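PDB 4Q88: uncharacterized protein from Bacteroides vulgatus, which is of unknown function but probably acts as a hydrolase on glycosidic substrates, as a member of glycoside hydrolase family 88. Local coordinates for residues T200-D212 and R259-S273. Residues are numbered along the deposited sequence; the frame is centred on the assembly and turned at random.
Sequences TINGKKDFWSRGD and RSLIDPEQAPGPETS
Asp263 takes hold of the type I turn Thr200-Gly203, joining two loops that run into the N-termini of helices 209-225 and 272-287, at one end of the (alpha/alpha)6 barrel expected for glycoside hydrolase family 88. Its two oxygens accept three hydrogen bonds from the turn, besides a weak one. Thr200 OG1 reaches the anti lone pair of Asp263 OD2 at 2.6 Å, Asn202 N meets the same oxygen nearly end-on, and Asn202 ND2 approaches Asp263 OD1 on its syn side at 3.1 Å. OD1 also accepts Gln266 N from above the carboxylate plane, an Asx motif. Replacing Asp263 by an alanine removes both oxygens and would probably leave the Thr200 hydroxyl and Asn202 N and ND2 without this acceptor, the turn then held by fewer bonds. With CG opposite the backbone N (chi1 165°), the Gln266 chain reaches straight out, and OE1 receives Ile201 N at 2.8 Å, nearly head-on.

Between the backbones, Trp208 and Ser260 form a single beta bridge: Leu261 N binds Phe207 O with a nearly straight bond (171°), and Ser209 N binds Arg259 O from above the carbonyl plane. Ser260 OG donates to Asp206 OD1, whose OD2 accepts from His198; a water linked to Ser260 OG also joins Lys205 O and Phe207 N to Ile262 N.

Leu261 CD1 lies 4.0 Å from Phe207 CB, its CD2 rests against Ser209 CB, and Phe278 of helix 272-287 adjoins the leucine. Ile262 CD1 sits at the Phe207 ring edge, near its plane, 4.2 Å from Phe207 CD2, with CG1 against Lys205 O.

At the helix starts Ser273 OG mediates between Arg210 and Glu271, whose direct salt bridge is long (NH2 to OE2, 3.9 Å). Glu271 OE2 caps Ser273 N and accepts Ser273 OG, while Arg210 NH2 donates to Gln322 O and, at 2.9 Å, to Ser273 OG, only 5° out of the guanidinium plane.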
loop_
_atom_site.group_PDB
_atom_site.type_symbol
_atom_site.label_atom_id
_atom_site.label_comp_id
_atom_site.label_asym_id
_atom_site.label_seq_id
_atom_site.Cartn_x
_atom_site.Cartn_y
_atom_site.Cartn_z
ATOM N N THR A 200 -7.780 -21.376 -9.688
ATOM C CA THR A 200 -6.503 -21.903 -9.198
ATOM C C THR A 200 -6.323 -23.348 -9.641
ATOM O O THR A 200 -7.235 -23.999 -10.171
ATOM C CB THR A 200 -6.373 -21.824 -7.682
ATOM O OG1 THR A 200 -7.303 -22.762 -7.080
ATOM C CG2 THR A 200 -6.615 -20.385 -7.167
ATOM N N ILE A 201 -5.130 -23.881 -9.373
ATOM C CA ILE A 201 -4.802 -25.259 -9.721
ATOM C C ILE A 201 -5.766 -26.247 -9.059
ATOM O O ILE A 201 -6.066 -27.326 -9.595
ATOM C CB ILE A 201 -3.361 -25.625 -9.259
ATOM C CG1 ILE A 201 -2.302 -24.766 -9.968
ATOM C CG2 ILE A 201 -3.082 -27.079 -9.616
ATOM C CD1 ILE A 201 -2.166 -25.046 -11.458
ATOM N N ASN A 202 -6.239 -25.908 -7.869
ATOM C CA ASN A 202 -7.219 -26.732 -7.171
ATOM C C ASN A 202 -8.667 -26.289 -7.307
ATOM O O ASN A 202 -9.543 -26.750 -6.529
ATOM C CB ASN A 202 -6.840 -26.871 -5.721
ATOM C CG ASN A 202 -5.529 -27.592 -5.550
ATOM O OD1 ASN A 202 -5.420 -28.795 -5.878
ATOM N ND2 ASN A 202 -4.513 -26.880 -5.103
ATOM N N GLY A 203 -8.937 -25.519 -8.359
ATOM C CA GLY A 203 -10.299 -25.184 -8.768
ATOM C C GLY A 203 -10.952 -24.088 -7.949
ATOM O O GLY A 203 -12.155 -23.981 -7.924
ATOM N N LYS A 204 -10.153 -23.284 -7.283
ATOM C CA LYS A 204 -10.628 -22.252 -6.344
ATOM C C LYS A 204 -10.651 -20.871 -7.001
ATOM O O LYS A 204 -10.013 -20.648 -8.027
ATOM C CB LYS A 204 -9.744 -22.194 -5.107
ATOM C CG LYS A 204 -9.445 -23.522 -4.389
ATOM C CD LYS A 204 -10.695 -24.190 -3.829
ATOM C CE LYS A 204 -10.424 -25.563 -3.201
ATOM N NZ LYS A 204 -9.444 -25.474 -2.094
ATOM N N LYS A 205 -11.306 -19.900 -6.352
ATOM C CA LYS A 205 -11.145 -18.513 -6.740
ATOM C C LYS A 205 -9.761 -18.017 -6.386
ATOM O O LYS A 205 -9.228 -18.352 -5.312
ATOM C CB LYS A 205 -12.164 -17.665 -6.020
ATOM C CG LYS A 205 -13.601 -17.936 -6.490
ATOM C CD LYS A 205 -14.644 -17.121 -5.729
ATOM C CE LYS A 205 -16.032 -17.215 -6.462
ATOM N NZ LYS A 205 -17.044 -16.268 -5.881
ATOM N N ASP A 206 -9.123 -17.323 -7.313
ATOM C CA ASP A 206 -7.740 -16.865 -7.176
ATOM C C ASP A 206 -7.617 -15.381 -6.769
ATOM O O ASP A 206 -7.763 -14.480 -7.610
ATOM C CB ASP A 206 -6.994 -17.100 -8.483
ATOM C CG ASP A 206 -5.477 -17.012 -8.323
ATOM O OD1 ASP A 206 -4.941 -16.883 -7.181
ATOM O OD2 ASP A 206 -4.832 -17.116 -9.408
ATOM N N PHE A 207 -7.381 -15.141 -5.483
ATOM C CA PHE A 207 -7.237 -13.811 -4.913
ATOM C C PHE A 207 -5.780 -13.596 -4.519
ATOM O O PHE A 207 -5.257 -14.316 -3.641
ATOM C CB PHE A 207 -8.177 -13.623 -3.717
ATOM C CG PHE A 207 -9.636 -13.696 -4.074
ATOM C CD1 PHE A 207 -10.223 -12.664 -4.776
ATOM C CD2 PHE A 207 -10.419 -14.755 -3.645
ATOM C CE1 PHE A 207 -11.555 -12.693 -5.091
ATOM C CE2 PHE A 207 -11.744 -14.804 -3.966
ATOM C CZ PHE A 207 -12.327 -13.780 -4.697
ATOM N N TRP A 208 -5.113 -12.664 -5.202
ATOM C CA TRP A 208 -3.706 -12.419 -4.922
ATOM C C TRP A 208 -3.521 -11.692 -3.621
ATOM O O TRP A 208 -4.049 -10.581 -3.458
ATOM C CB TRP A 208 -3.085 -11.631 -6.064
ATOM C CG TRP A 208 -1.635 -11.373 -5.972
ATOM C CD1 TRP A 208 -0.670 -12.247 -5.590
ATOM C CD2 TRP A 208 -0.961 -10.180 -6.376
ATOM N NE1 TRP A 208 0.581 -11.643 -5.681
ATOM C CE2 TRP A 208 0.412 -10.378 -6.163
ATOM C CE3 TRP A 208 -1.402 -8.929 -6.853
ATOM C CZ2 TRP A 208 1.378 -9.402 -6.484
ATOM C CZ3 TRP A 208 -0.426 -7.926 -7.110
ATOM C CH2 TRP A 208 0.934 -8.177 -6.900
ATOM N N SER A 209 -2.673 -12.223 -2.740
ATOM C CA SER A 209 -2.428 -11.628 -1.415
ATOM C C SER A 209 -1.888 -10.219 -1.449
ATOM O O SER A 209 -2.497 -9.320 -0.819
ATOM C CB SER A 209 -1.421 -12.484 -0.591
ATOM O OG SER A 209 -1.158 -11.916 0.689
ATOM N N ARG A 210 -0.777 -9.957 -2.137
ATOM C CA ARG A 210 -0.238 -8.573 -2.107
ATOM C C ARG A 210 -1.297 -7.629 -2.713
ATOM O O ARG A 210 -1.487 -6.512 -2.214
ATOM C CB ARG A 210 1.118 -8.476 -2.833
ATOM C CG ARG A 210 1.469 -7.066 -3.056
ATOM C CD ARG A 210 2.947 -6.831 -3.266
ATOM N NE ARG A 210 3.474 -7.297 -4.537
ATOM C CZ ARG A 210 4.492 -8.146 -4.671
ATOM N NH1 ARG A 210 4.955 -8.430 -5.905
ATOM N NH2 ARG A 210 5.057 -8.709 -3.624
ATOM N N GLY A 211 -2.052 -8.074 -3.714
ATOM C CA GLY A 211 -3.129 -7.249 -4.332
ATOM C C GLY A 211 -4.165 -6.803 -3.288
ATOM O O GLY A 211 -4.524 -5.611 -3.167
ATOM N N ASP A 212 -4.706 -7.760 -2.562
ATOM C CA ASP A 212 -5.641 -7.468 -1.508
ATOM C C ASP A 212 -5.012 -6.735 -0.342
ATOM O O ASP A 212 -5.704 -5.870 0.288
ATOM C CB ASP A 212 -6.430 -8.682 -1.064
ATOM C CG ASP A 212 -7.515 -9.022 -2.032
ATOM O OD1 ASP A 212 -8.538 -8.348 -1.965
ATOM O OD2 ASP A 212 -7.284 -9.855 -2.972
ATOM N N ARG A 259 0.224 -16.491 -1.213
ATOM C CA ARG A 259 0.071 -15.642 -2.363
ATOM C C ARG A 259 -1.295 -15.785 -3.078
ATOM O O ARG A 259 -1.811 -14.794 -3.585
ATOM C CB ARG A 259 1.210 -15.920 -3.334
ATOM C CG ARG A 259 2.568 -15.374 -2.862
ATOM C CD ARG A 259 3.667 -16.049 -3.679
ATOM N NE ARG A 259 3.969 -17.350 -3.131
ATOM C CZ ARG A 259 4.702 -18.266 -3.745
ATOM N NH1 ARG A 259 5.330 -17.958 -4.905
ATOM N NH2 ARG A 259 4.891 -19.456 -3.154
ATOM N N SER A 260 -1.837 -17.011 -3.154
ATOM C CA SER A 260 -3.218 -17.236 -3.534
ATOM C C SER A 260 -3.973 -17.479 -2.249
ATOM O O SER A 260 -3.770 -18.509 -1.573
ATOM C CB SER A 260 -3.364 -18.433 -4.518
ATOM O OG SER A 260 -4.684 -18.497 -4.989
ATOM N N LEU A 261 -4.764 -16.490 -1.832
ATOM C CA LEU A 261 -5.249 -16.418 -0.467
ATOM C C LEU A 261 -6.055 -17.640 -0.023
ATOM O O LEU A 261 -5.883 -18.092 1.115
ATOM C CB LEU A 261 -6.085 -15.138 -0.256
ATOM C CG LEU A 261 -5.317 -13.844 -0.187
ATOM C CD1 LEU A 261 -6.258 -12.636 -0.326
ATOM C CD2 LEU A 261 -4.483 -13.746 1.075
ATOM N N ILE A 262 -6.887 -18.168 -0.921
ATOM C CA ILE A 262 -7.687 -19.323 -0.566
ATOM C C ILE A 262 -7.272 -20.631 -1.285
ATOM O O ILE A 262 -7.932 -21.626 -1.144
ATOM C CB ILE A 262 -9.183 -19.021 -0.622
ATOM C CG1 ILE A 262 -9.618 -18.654 -2.029
ATOM C CG2 ILE A 262 -9.535 -17.845 0.317
ATOM C CD1 ILE A 262 -11.130 -18.629 -2.166
ATOM N N ASP A 263 -6.092 -20.639 -1.925
ATOM C CA ASP A 263 -5.431 -21.882 -2.404
ATOM C C ASP A 263 -3.960 -21.880 -1.958
ATOM O O ASP A 263 -3.041 -21.603 -2.751
ATOM C CB ASP A 263 -5.557 -22.024 -3.880
ATOM C CG ASP A 263 -5.224 -23.438 -4.356
ATOM O OD1 ASP A 263 -4.596 -24.190 -3.590
ATOM O OD2 ASP A 263 -5.615 -23.827 -5.475
ATOM N N PRO A 264 -3.726 -22.185 -0.694
ATOM C CA PRO A 264 -2.345 -22.194 -0.230
ATOM C C PRO A 264 -1.463 -23.194 -0.976
ATOM O O PRO A 264 -0.283 -22.898 -1.170
ATOM C CB PRO A 264 -2.447 -22.569 1.263
ATOM C CG PRO A 264 -3.866 -22.757 1.563
ATOM C CD PRO A 264 -4.699 -22.355 0.403
ATOM N N GLU A 265 -2.027 -24.302 -1.457
ATOM C CA GLU A 265 -1.245 -25.358 -2.139
ATOM C C GLU A 265 -0.713 -24.915 -3.519
ATOM O O GLU A 265 0.347 -25.358 -3.971
ATOM C CB GLU A 265 -2.144 -26.558 -2.349
ATOM C CG GLU A 265 -2.456 -27.404 -1.129
ATOM C CD GLU A 265 -3.280 -26.733 -0.031
ATOM O OE1 GLU A 265 -4.215 -25.953 -0.308
ATOM O OE2 GLU A 265 -2.926 -26.990 1.139
ATOM N N GLN A 266 -1.442 -24.025 -4.184
ATOM C CA GLN A 266 -1.030 -23.517 -5.475
ATOM C C GLN A 266 0.288 -22.732 -5.398
ATOM O O GLN A 266 1.135 -22.886 -6.241
ATOM C CB GLN A 266 -2.089 -22.628 -6.087
ATOM C CG GLN A 266 -1.507 -21.829 -7.220
ATOM C CD GLN A 266 -2.528 -21.157 -8.019
ATOM O OE1 GLN A 266 -3.352 -21.806 -8.644
ATOM N NE2 GLN A 266 -2.502 -19.834 -7.997
ATOM N N ALA A 267 0.435 -21.868 -4.406
ATOM C CA ALA A 267 1.608 -20.999 -4.295
ATOM C C ALA A 267 1.978 -20.998 -2.809
ATOM O O ALA A 267 1.586 -20.095 -2.042
ATOM C CB ALA A 267 1.243 -19.602 -4.823
ATOM N N PRO A 268 2.695 -22.064 -2.362
ATOM C CA PRO A 268 2.762 -22.367 -0.950
ATOM C C PRO A 268 3.756 -21.520 -0.151
ATOM O O PRO A 268 4.673 -20.928 -0.700
ATOM C CB PRO A 268 3.180 -23.854 -0.923
ATOM C CG PRO A 268 3.978 -24.021 -2.168
ATOM C CD PRO A 268 3.328 -23.118 -3.185
ATOM N N GLY A 269 3.553 -21.510 1.150
ATOM C CA GLY A 269 4.577 -21.082 2.109
ATOM C C GLY A 269 4.487 -19.606 2.397
ATOM O O GLY A 269 3.661 -18.889 1.829
ATOM N N PRO A 270 5.352 -19.146 3.265
ATOM C CA PRO A 270 5.364 -17.735 3.648
ATOM C C PRO A 270 5.485 -16.763 2.493
ATOM O O PRO A 270 6.228 -17.008 1.509
ATOM C CB PRO A 270 6.616 -17.601 4.495
ATOM C CG PRO A 270 7.151 -18.940 4.741
ATOM C CD PRO A 270 6.421 -19.943 3.916
ATOM N N GLU A 271 4.795 -15.625 2.646
ATOM C CA GLU A 271 4.998 -14.450 1.820
ATOM C C GLU A 271 4.782 -13.225 2.739
ATOM O O GLU A 271 3.854 -13.202 3.539
ATOM C CB GLU A 271 4.081 -14.418 0.584
ATOM C CG GLU A 271 4.601 -13.476 -0.512
ATOM C CD GLU A 271 4.328 -11.985 -0.238
ATOM O OE1 GLU A 271 3.207 -11.698 0.217
ATOM O OE2 GLU A 271 5.234 -11.124 -0.505
ATOM N N THR A 272 5.692 -12.269 2.651
ATOM C CA THR A 272 5.741 -11.160 3.612
ATOM C C THR A 272 4.945 -9.911 3.219
ATOM O O THR A 272 4.453 -9.202 4.109
ATOM C CB THR A 272 7.194 -10.797 3.879
ATOM O OG1 THR A 272 7.801 -11.907 4.560
ATOM C CG2 THR A 272 7.338 -9.506 4.717
ATOM N N SER A 273 4.953 -9.548 1.947
ATOM C CA SER A 273 4.437 -8.227 1.582
ATOM C C SER A 273 2.941 -8.149 1.770
ATOM O O SER A 273 2.451 -7.193 2.373
ATOM C CB SER A 273 4.846 -7.810 0.178
ATOM O OG SER A 273 4.378 -8.718 -0.819
HETATM O O HOH W 1 -6.170 -25.761 -1.961
HETATM O O HOH W 2 -10.605 -22.734 -0.296
HETATM O O HOH W 3 -7.073 -17.590 -3.836
HETATM O O HOH W 4 -2.757 -15.438 -6.798
HETATM O O HOH W 5 1.151 -12.528 1.855
HETATM O O HOH W 6 1.582 -11.885 -2.313
#